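Local coordinates for protein 3-oxosteroid 1-dehydrogenase (Sterolibacterium denitrificans, PDB 7P18) that probably catalyses the FAD-dependent 1,2-dehydrogenation of 3-oxosteroids to their 3-oxo-Delta(1) products, passing the electrons on to an acceptor, at residues Gly389-Arg392 against Tyr393-Met397; Phe549-Arg552 against Ala553-Ile557; Ala448-Gly451 against Lys452-Phe456. All blocks are in the same frame, centred on the assembly; numbering follows the deposited sequence.

Contact 1. Residues Gly389-Arg392 against Tyr393-Met397; sequences GKFR and YNYPM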
loop_
_atom_site.group_PDB
_atom_site.type_symbol
_atom_site.label_atom_id
_atom_site.label_comp_id
_atom_site.label_asym_id
_atom_site.label_seq_id
_atom_site.Cartn_x
_atom_site.Cartn_y
_atom_site.Cartn_z
ATOM N N GLY A 389 12.134 -23.413 -14.581
ATOM C CA GLY A 389 10.882 -24.192 -14.567
ATOM C C GLY A 389 10.506 -24.751 -13.209
ATOM O O GLY A 389 9.310 -25.007 -13.009
ATOM N N LYS A 390 11.465 -24.970 -12.310
ATOM C CA LYS A 390 11.117 -25.435 -10.946
ATOM C C LYS A 390 10.459 -24.287 -10.166
ATOM O O LYS A 390 9.445 -24.528 -9.489
ATOM C CB LYS A 390 12.345 -25.962 -10.207
ATOM C CG LYS A 390 12.022 -26.354 -8.769
ATOM C CD LYS A 390 13.188 -26.932 -8.021
ATOM C CE LYS A 390 12.808 -27.371 -6.628
ATOM N NZ LYS A 390 13.884 -28.195 -6.038
ATOM N N PHE A 391 11.007 -23.069 -10.260
ATOM C CA PHE A 391 10.374 -21.867 -9.631
ATOM C C PHE A 391 8.947 -21.744 -10.163
ATOM O O PHE A 391 7.922 -21.626 -9.425
ATOM C CB PHE A 391 11.242 -20.644 -9.915
ATOM C CG PHE A 391 10.818 -19.420 -9.145
ATOM C CD1 PHE A 391 9.646 -18.751 -9.466
ATOM C CD2 PHE A 391 11.571 -18.970 -8.080
ATOM C CE1 PHE A 391 9.238 -17.639 -8.737
ATOM C CE2 PHE A 391 11.170 -17.840 -7.370
ATOM C CZ PHE A 391 9.994 -17.192 -7.687
ATOM N N ARG A 392 8.840 -21.766 -11.490
ATOM C CA ARG A 392 7.560 -21.618 -12.218
ATOM C C ARG A 392 6.531 -22.597 -11.683
ATOM O O ARG A 392 5.381 -22.182 -11.449
ATOM C CB ARG A 392 7.733 -21.851 -13.718
ATOM C CG ARG A 392 6.451 -21.653 -14.513
ATOM C CD ARG A 392 6.039 -20.185 -14.687
ATOM N NE ARG A 392 4.727 -20.167 -15.318
ATOM C CZ ARG A 392 3.557 -20.241 -14.677
ATOM N NH1 ARG A 392 3.466 -20.193 -13.358
ATOM N NH2 ARG A 392 2.455 -20.337 -15.380
ATOM N N TYR A 393 6.928 -23.861 -11.547
ATOM C CA TYR A 393 6.018 -24.947 -11.081
ATOM C C TYR A 393 5.578 -24.680 -9.635
ATOM O O TYR A 393 4.395 -24.924 -9.309
ATOM C CB TYR A 393 6.707 -26.311 -11.181
ATOM C CG TYR A 393 5.846 -27.483 -10.768
ATOM C CD1 TYR A 393 4.898 -28.027 -11.624
ATOM C CD2 TYR A 393 5.983 -28.047 -9.514
ATOM C CE1 TYR A 393 4.125 -29.113 -11.244
ATOM C CE2 TYR A 393 5.205 -29.118 -9.111
ATOM C CZ TYR A 393 4.279 -29.661 -9.985
ATOM O OH TYR A 393 3.498 -30.710 -9.594
ATOM N N ASN A 394 6.511 -24.242 -8.788
ATOM C CA ASN A 394 6.310 -24.169 -7.307
ATOM C C ASN A 394 5.613 -22.885 -6.836
ATOM O O ASN A 394 4.895 -22.962 -5.811
ATOM C CB ASN A 394 7.617 -24.414 -6.575
ATOM C CG ASN A 394 7.938 -25.903 -6.645
ATOM O OD1 ASN A 394 8.792 -26.331 -7.397
ATOM N ND2 ASN A 394 7.046 -26.692 -6.118
ATOM N N TYR A 395 5.801 -21.748 -7.505
ATOM C CA TYR A 395 5.601 -20.423 -6.850
ATOM C C TYR A 395 4.746 -19.497 -7.689
ATOM O O TYR A 395 4.777 -19.571 -8.905
ATOM C CB TYR A 395 6.952 -19.764 -6.598
ATOM C CG TYR A 395 7.888 -20.547 -5.716
ATOM C CD1 TYR A 395 7.455 -21.074 -4.508
ATOM C CD2 TYR A 395 9.206 -20.718 -6.058
ATOM C CE1 TYR A 395 8.327 -21.757 -3.668
ATOM C CE2 TYR A 395 10.079 -21.425 -5.246
ATOM C CZ TYR A 395 9.635 -21.942 -4.044
ATOM O OH TYR A 395 10.506 -22.609 -3.233
ATOM N N PRO A 396 3.992 -18.583 -7.042
ATOM C CA PRO A 396 3.271 -17.528 -7.749
ATOM C C PRO A 396 4.279 -16.429 -8.088
ATOM O O PRO A 396 5.353 -16.390 -7.503
ATOM C CB PRO A 396 2.221 -17.072 -6.739
ATOM C CG PRO A 396 2.871 -17.268 -5.417
ATOM C CD PRO A 396 3.847 -18.439 -5.586
ATOM N N MET A 397 3.916 -15.561 -9.033
ATOM C CA MET A 397 4.673 -14.314 -9.312
ATOM C C MET A 397 3.701 -13.297 -9.922
ATOM O O MET A 397 3.418 -13.362 -11.129
ATOM C CB MET A 397 5.863 -14.573 -10.227
ATOM C CG MET A 397 6.805 -13.357 -10.346
ATOM S SD MET A 397 7.473 -12.744 -8.786
ATOM C CE MET A 397 8.512 -14.113 -8.265
HETATM O O HOH W 1 5.388 -18.895 -11.503
#
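Phe391 and Tyr395 meet in a T-shaped (edge-to-face) pair. The edge of the tyrosine points at the phenylalanine face, with CD2 of Tyr395 over the middle of the Phe391 ring; the ring planes stand at 70° and the centroids are 4.9 Å apart. Beside that edge, CB of Tyr395 rests over the same face as a CH-pi contact, 4.2 Å from the Phe391 ring centroid, so the tyrosine covers one face of the phenylalanine with both its stem and its ring edge. Phe391 has CG anti to the backbone N (chi1 -171°), which stands the ring out from the flank of the helix, where Tyr395 and Met397, coming round after the helix end, reach it. The methyl CE of Met397 comes in obliquely at the far end of the same ring, 3.5 Å from CZ of Phe391, on a thioether chain folded back at chi2 and chi3. Cutting Phe391 back to an alanine would probably leave the Tyr395 edge and the Met397 methyl without the surface they pack on and open a gap between helix and loop. The backbone N of Tyr395 bonds to O of Phe391 at 2.9 Å. Arg392 leaves on another side: its NH1 gives a hydrogen bond to a water, 3.0 Å away, which in turn donates to O of Tyr395 at 2.8 Å. The guanidinium is held further by O of Met401 and a salt bridge to Asp408, while the Tyr395 hydroxyl is bonded to Asp469. The arrangement is that of the C-terminal end of the short helix 389-394, where Tyr395 is the first residue to leave helical geometry and its ring and Met397 pack back on the last turn.

Contact 2. Residues Phe549-Arg552 against Ala553-Ile557; sequences FGFR and AANHI
Helix 543-559, the C-terminal helix of this Rossmann-type flavoprotein, carries the contact within its regular turns. It packs against helix 17-28, which follows the first strand of the parallel nucleotide-binding sheet, and against helix 84-104; Phe551 touches both. Four successive i to i+4 backbone bonds join residues 549-552 to 553-556; the one from N of Ala554 to O of Gly550, 3.1 Å long, is the straightest. On one side of the helix, Phe551 and Asn555 face each other one turn apart. With CG anti to the backbone N (chi1 -177°), Phe551 stands its ring out from the helix, one face turned to Asn555, whose amide reaches over it. In Asn555, CG lies beside the backbone N instead (chi1 -71°), and CG of Asn555 passes 3.2 Å from O of Phe551, the same oxygen that accepts the backbone N-H of Asn555. The carboxamide is set steeply against the phenylalanine ring, at 69° between planes, and OD1 turns to accept a hydrogen bond from NE of Arg25. This bond probably fixes which end of the amide points at the phenylalanine. Arg552 takes a different course, its chain leading away to salt bridges with Glu92 and Asp507 and a bond to O of Lys506. In the amide-ring pair itself, ND2 of Asn555 stands over one face of Phe551, 3.3 Å above the ring plane and offset toward the rim, and comes within 3.4 Å of CE2 of Phe551.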
loop_
_atom_site.group_PDB
_atom_site.type_symbol
_atom_site.label_atom_id
_atom_site.label_comp_id
_atom_site.label_asym_id
_atom_site.label_seq_id
_atom_site.Cartn_x
_atom_site.Cartn_y
_atom_site.Cartn_z
ATOM N N PHE A 549 -3.317 10.018 11.691
ATOM C CA PHE A 549 -3.455 11.479 11.534
ATOM C C PHE A 549 -4.925 11.837 11.258
ATOM O O PHE A 549 -5.333 12.937 11.638
ATOM C CB PHE A 549 -2.382 12.042 10.611
ATOM C CG PHE A 549 -1.034 12.091 11.279
ATOM C CD1 PHE A 549 -0.776 12.995 12.302
ATOM C CD2 PHE A 549 -0.060 11.143 10.994
ATOM C CE1 PHE A 549 0.449 13.003 12.955
ATOM C CE2 PHE A 549 1.145 11.131 11.674
ATOM C CZ PHE A 549 1.400 12.053 12.651
ATOM N N GLY A 550 -5.723 10.932 10.682
ATOM C CA GLY A 550 -7.177 11.145 10.564
ATOM C C GLY A 550 -7.814 11.269 11.937
ATOM O O GLY A 550 -8.586 12.218 12.164
ATOM N N PHE A 551 -7.460 10.355 12.824
ATOM C CA PHE A 551 -7.863 10.329 14.258
ATOM C C PHE A 551 -7.437 11.646 14.932
ATOM O O PHE A 551 -8.307 12.302 15.593
ATOM C CB PHE A 551 -7.262 9.069 14.866
ATOM C CG PHE A 551 -7.609 8.790 16.309
ATOM C CD1 PHE A 551 -8.826 8.204 16.642
ATOM C CD2 PHE A 551 -6.687 9.030 17.319
ATOM C CE1 PHE A 551 -9.117 7.872 17.960
ATOM C CE2 PHE A 551 -6.963 8.678 18.631
ATOM C CZ PHE A 551 -8.192 8.147 18.962
ATOM N N ARG A 552 -6.163 12.020 14.827
ATOM C CA ARG A 552 -5.637 13.281 15.432
ATOM C C ARG A 552 -6.336 14.513 14.830
ATOM O O ARG A 552 -6.582 15.450 15.598
ATOM C CB ARG A 552 -4.121 13.380 15.348
ATOM C CG ARG A 552 -3.375 12.339 16.186
ATOM C CD ARG A 552 -1.891 12.662 16.307
ATOM N NE ARG A 552 -1.664 13.929 17.002
ATOM C CZ ARG A 552 -1.402 14.079 18.317
ATOM N NH1 ARG A 552 -1.287 13.034 19.117
ATOM N NH2 ARG A 552 -1.221 15.302 18.805
ATOM N N ALA A 553 -6.635 14.548 13.519
ATOM C CA ALA A 553 -7.347 15.685 12.904
ATOM C C ALA A 553 -8.702 15.860 13.590
ATOM O O ALA A 553 -9.024 17.013 13.984
ATOM C CB ALA A 553 -7.531 15.518 11.402
ATOM N N ALA A 554 -9.495 14.799 13.661
ATOM C CA ALA A 554 -10.849 14.822 14.245
ATOM C C ALA A 554 -10.722 15.273 15.708
ATOM O O ALA A 554 -11.464 16.169 16.123
ATOM C CB ALA A 554 -11.506 13.484 14.173
ATOM N N ASN A 555 -9.764 14.727 16.433
ATOM C CA ASN A 555 -9.536 15.073 17.864
ATOM C C ASN A 555 -9.242 16.571 17.970
ATOM O O ASN A 555 -9.818 17.235 18.869
ATOM C CB ASN A 555 -8.415 14.225 18.469
ATOM C CG ASN A 555 -8.760 12.779 18.677
ATOM O OD1 ASN A 555 -9.925 12.358 18.575
ATOM N ND2 ASN A 555 -7.735 11.988 18.972
ATOM N N HIS A 556 -8.406 17.114 17.087
ATOM C CA HIS A 556 -7.990 18.525 17.151
ATOM C C HIS A 556 -9.199 19.417 16.888
ATOM O O HIS A 556 -9.377 20.447 17.611
ATOM C CB HIS A 556 -6.839 18.824 16.201
ATOM C CG HIS A 556 -6.294 20.194 16.395
ATOM N ND1 HIS A 556 -6.745 21.270 15.679
ATOM C CD2 HIS A 556 -5.373 20.664 17.276
ATOM C CE1 HIS A 556 -6.090 22.351 16.077
ATOM N NE2 HIS A 556 -5.201 21.981 17.017
ATOM N N ILE A 557 -9.994 19.066 15.883
ATOM C CA ILE A 557 -11.192 19.853 15.488
ATOM C C ILE A 557 -12.169 19.887 16.684
ATOM O O ILE A 557 -12.615 20.967 17.043
ATOM C CB ILE A 557 -11.841 19.289 14.221
ATOM C CG1 ILE A 557 -10.958 19.412 12.975
ATOM C CG2 ILE A 557 -13.194 19.945 14.008
ATOM C CD1 ILE A 557 -11.470 18.579 11.805
#

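Contact 3. Residues Ala448-Gly451 against Lys452-Phe456; sequences AQDG and KDREF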
loop_
_atom_site.group_PDB
_atom_site.type_symbol
_atom_site.label_atom_id
_atom_site.label_comp_id
_atom_site.label_asym_id
_atom_site.label_seq_id
_atom_site.Cartn_x
_atom_site.Cartn_y
_atom_site.Cartn_z
ATOM N N ALA A 448 23.564 -20.183 -3.663
ATOM C CA ALA A 448 22.489 -21.067 -3.169
ATOM C C ALA A 448 23.112 -22.275 -2.441
ATOM O O ALA A 448 22.505 -22.740 -1.426
ATOM C CB ALA A 448 21.567 -21.486 -4.281
ATOM N N GLN A 449 24.284 -22.720 -2.889
ATOM C CA GLN A 449 24.954 -23.928 -2.337
ATOM C C GLN A 449 25.316 -23.681 -0.858
ATOM O O GLN A 449 24.903 -24.500 -0.027
ATOM C CB GLN A 449 26.167 -24.331 -3.178
ATOM C CG GLN A 449 26.967 -25.457 -2.537
ATOM C CD GLN A 449 28.272 -25.771 -3.236
ATOM O OE1 GLN A 449 28.318 -26.076 -4.432
ATOM N NE2 GLN A 449 29.359 -25.736 -2.475
ATOM N N ASP A 450 26.026 -22.604 -0.509
ATOM C CA ASP A 450 26.377 -22.365 0.916
ATOM C C ASP A 450 25.464 -21.311 1.563
ATOM O O ASP A 450 25.765 -20.960 2.699
ATOM C CB ASP A 450 27.857 -22.023 1.061
ATOM C CG ASP A 450 28.204 -20.695 0.441
ATOM O OD1 ASP A 450 27.405 -20.209 -0.360
ATOM O OD2 ASP A 450 29.241 -20.155 0.801
ATOM N N GLY A 451 24.394 -20.849 0.887
ATOM C CA GLY A 451 23.328 -19.991 1.454
ATOM C C GLY A 451 23.745 -18.544 1.698
ATOM O O GLY A 451 23.094 -17.875 2.532
ATOM N N LYS A 452 24.782 -18.054 1.014
ATOM C CA LYS A 452 25.282 -16.665 1.184
ATOM C C LYS A 452 25.331 -15.955 -0.174
ATOM O O LYS A 452 26.127 -16.336 -1.054
ATOM C CB LYS A 452 26.638 -16.651 1.891
ATOM C CG LYS A 452 26.643 -17.302 3.272
ATOM C CD LYS A 452 25.854 -16.523 4.304
ATOM C CE LYS A 452 26.565 -16.402 5.634
ATOM N NZ LYS A 452 26.255 -15.098 6.266
ATOM N N ASP A 453 24.499 -14.927 -0.324
ATOM C CA ASP A 453 24.540 -13.998 -1.471
ATOM C C ASP A 453 25.652 -13.003 -1.164
ATOM O O ASP A 453 25.437 -12.092 -0.326
ATOM C CB ASP A 453 23.158 -13.378 -1.669
ATOM C CG ASP A 453 23.162 -12.154 -2.566
ATOM O OD1 ASP A 453 24.195 -11.899 -3.243
ATOM O OD2 ASP A 453 22.139 -11.429 -2.558
ATOM N N ARG A 454 26.801 -13.182 -1.804
ATOM C CA ARG A 454 28.030 -12.423 -1.468
ATOM C C ARG A 454 27.920 -10.971 -1.935
ATOM O O ARG A 454 28.724 -10.180 -1.466
ATOM C CB ARG A 454 29.261 -13.066 -2.106
ATOM C CG ARG A 454 29.553 -14.470 -1.602
ATOM C CD ARG A 454 29.959 -14.526 -0.132
ATOM N NE ARG A 454 30.137 -15.907 0.319
ATOM C CZ ARG A 454 30.314 -16.301 1.575
ATOM N NH1 ARG A 454 30.330 -15.425 2.567
ATOM N NH2 ARG A 454 30.433 -17.592 1.846
ATOM N N GLU A 455 26.969 -10.621 -2.812
ATOM C CA GLU A 455 26.840 -9.239 -3.342
ATOM C C GLU A 455 25.767 -8.450 -2.594
ATOM O O GLU A 455 26.038 -7.317 -2.208
ATOM C CB GLU A 455 26.595 -9.291 -4.850
ATOM C CG GLU A 455 27.856 -9.700 -5.600
ATOM C CD GLU A 455 27.610 -10.001 -7.059
ATOM O OE1 GLU A 455 27.415 -9.046 -7.822
ATOM O OE2 GLU A 455 27.562 -11.195 -7.416
ATOM N N PHE A 456 24.568 -8.982 -2.414
ATOM C CA PHE A 456 23.455 -8.206 -1.792
ATOM C C PHE A 456 22.835 -8.895 -0.560
ATOM O O PHE A 456 21.820 -8.356 -0.063
ATOM C CB PHE A 456 22.429 -7.883 -2.871
ATOM C CG PHE A 456 23.020 -7.101 -4.017
ATOM C CD1 PHE A 456 23.434 -5.792 -3.828
ATOM C CD2 PHE A 456 23.243 -7.701 -5.248
ATOM C CE1 PHE A 456 24.024 -5.084 -4.864
ATOM C CE2 PHE A 456 23.828 -7.000 -6.290
ATOM C CZ PHE A 456 24.191 -5.680 -6.101
HETATM O O HOH W 2 28.463 -17.793 -1.214
#
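The end of helix 434-450 and the turn that leads away from it are joined here by a salt bridge between Asp450 and Arg454. NH2 of Arg454 approaches OD2 of Asp450 at 3.0 Å, but the hydrogen bond is weak, bent to 134° at the hydrogen. OD2 lies at the guanidinium edge, near its plane, with the carboxylate and guanidinium planes turned 59° apart, so a single oxygen meets a single nitrogen and no two-pronged pairing forms. CG of Asp450 sits between the backbone N and carbonyl carbon (chi1 67°), which brings the carboxylate round toward the departing chain. A water bridges the two charged groups: it donates to OD1 of Asp450 at 2.8 Å and to O of Lys452, also at 2.8 Å, and accepts from NE of Arg454 at 3.0 Å. CB of Lys452 lies over the centre of one guanidinium face of Arg454, 3.7 Å above its plane. Gly451 is the first residue beyond the helix, with the positive phi that glycine adopts readily, and its carbonyl bonds to Asn475. Downstream, OD1 of Asp453 accepts from the backbone N of Glu455, two residues on, which makes an Asx turn; a second bond, from the backbone N of Phe456, three on, extends it to an Asx motif, and each is 3.1 Å long. Both donors come from the same face of the carboxylate, above its plane. The other oxygen, OD2, is shared by a salt bridge to Arg355 and the backbone N of Lys458. Glu455 turns back to the helix, where OE2 meets the hydroxyl of Tyr447.

How the contacts relate
From the N terminus the three contacts come in series, contact 1, then contact 3, then contact 2; each is local, so none closes a long loop and none nests in or crosses another. Contact 1 ends the short helix 389-394 that follows strand 383-387. Contact 3 ends helix 434-450 and starts the loop toward helix 462-466. These two helix ends lie on the same side of the chain's centre, about 20 Å between centres. Contact 2, within the C-terminal helix 543-559, lies on the opposite side, about 46 Å from contact 1 between centres, where it joins helices 17-28 and 84-104 to strand 521-523.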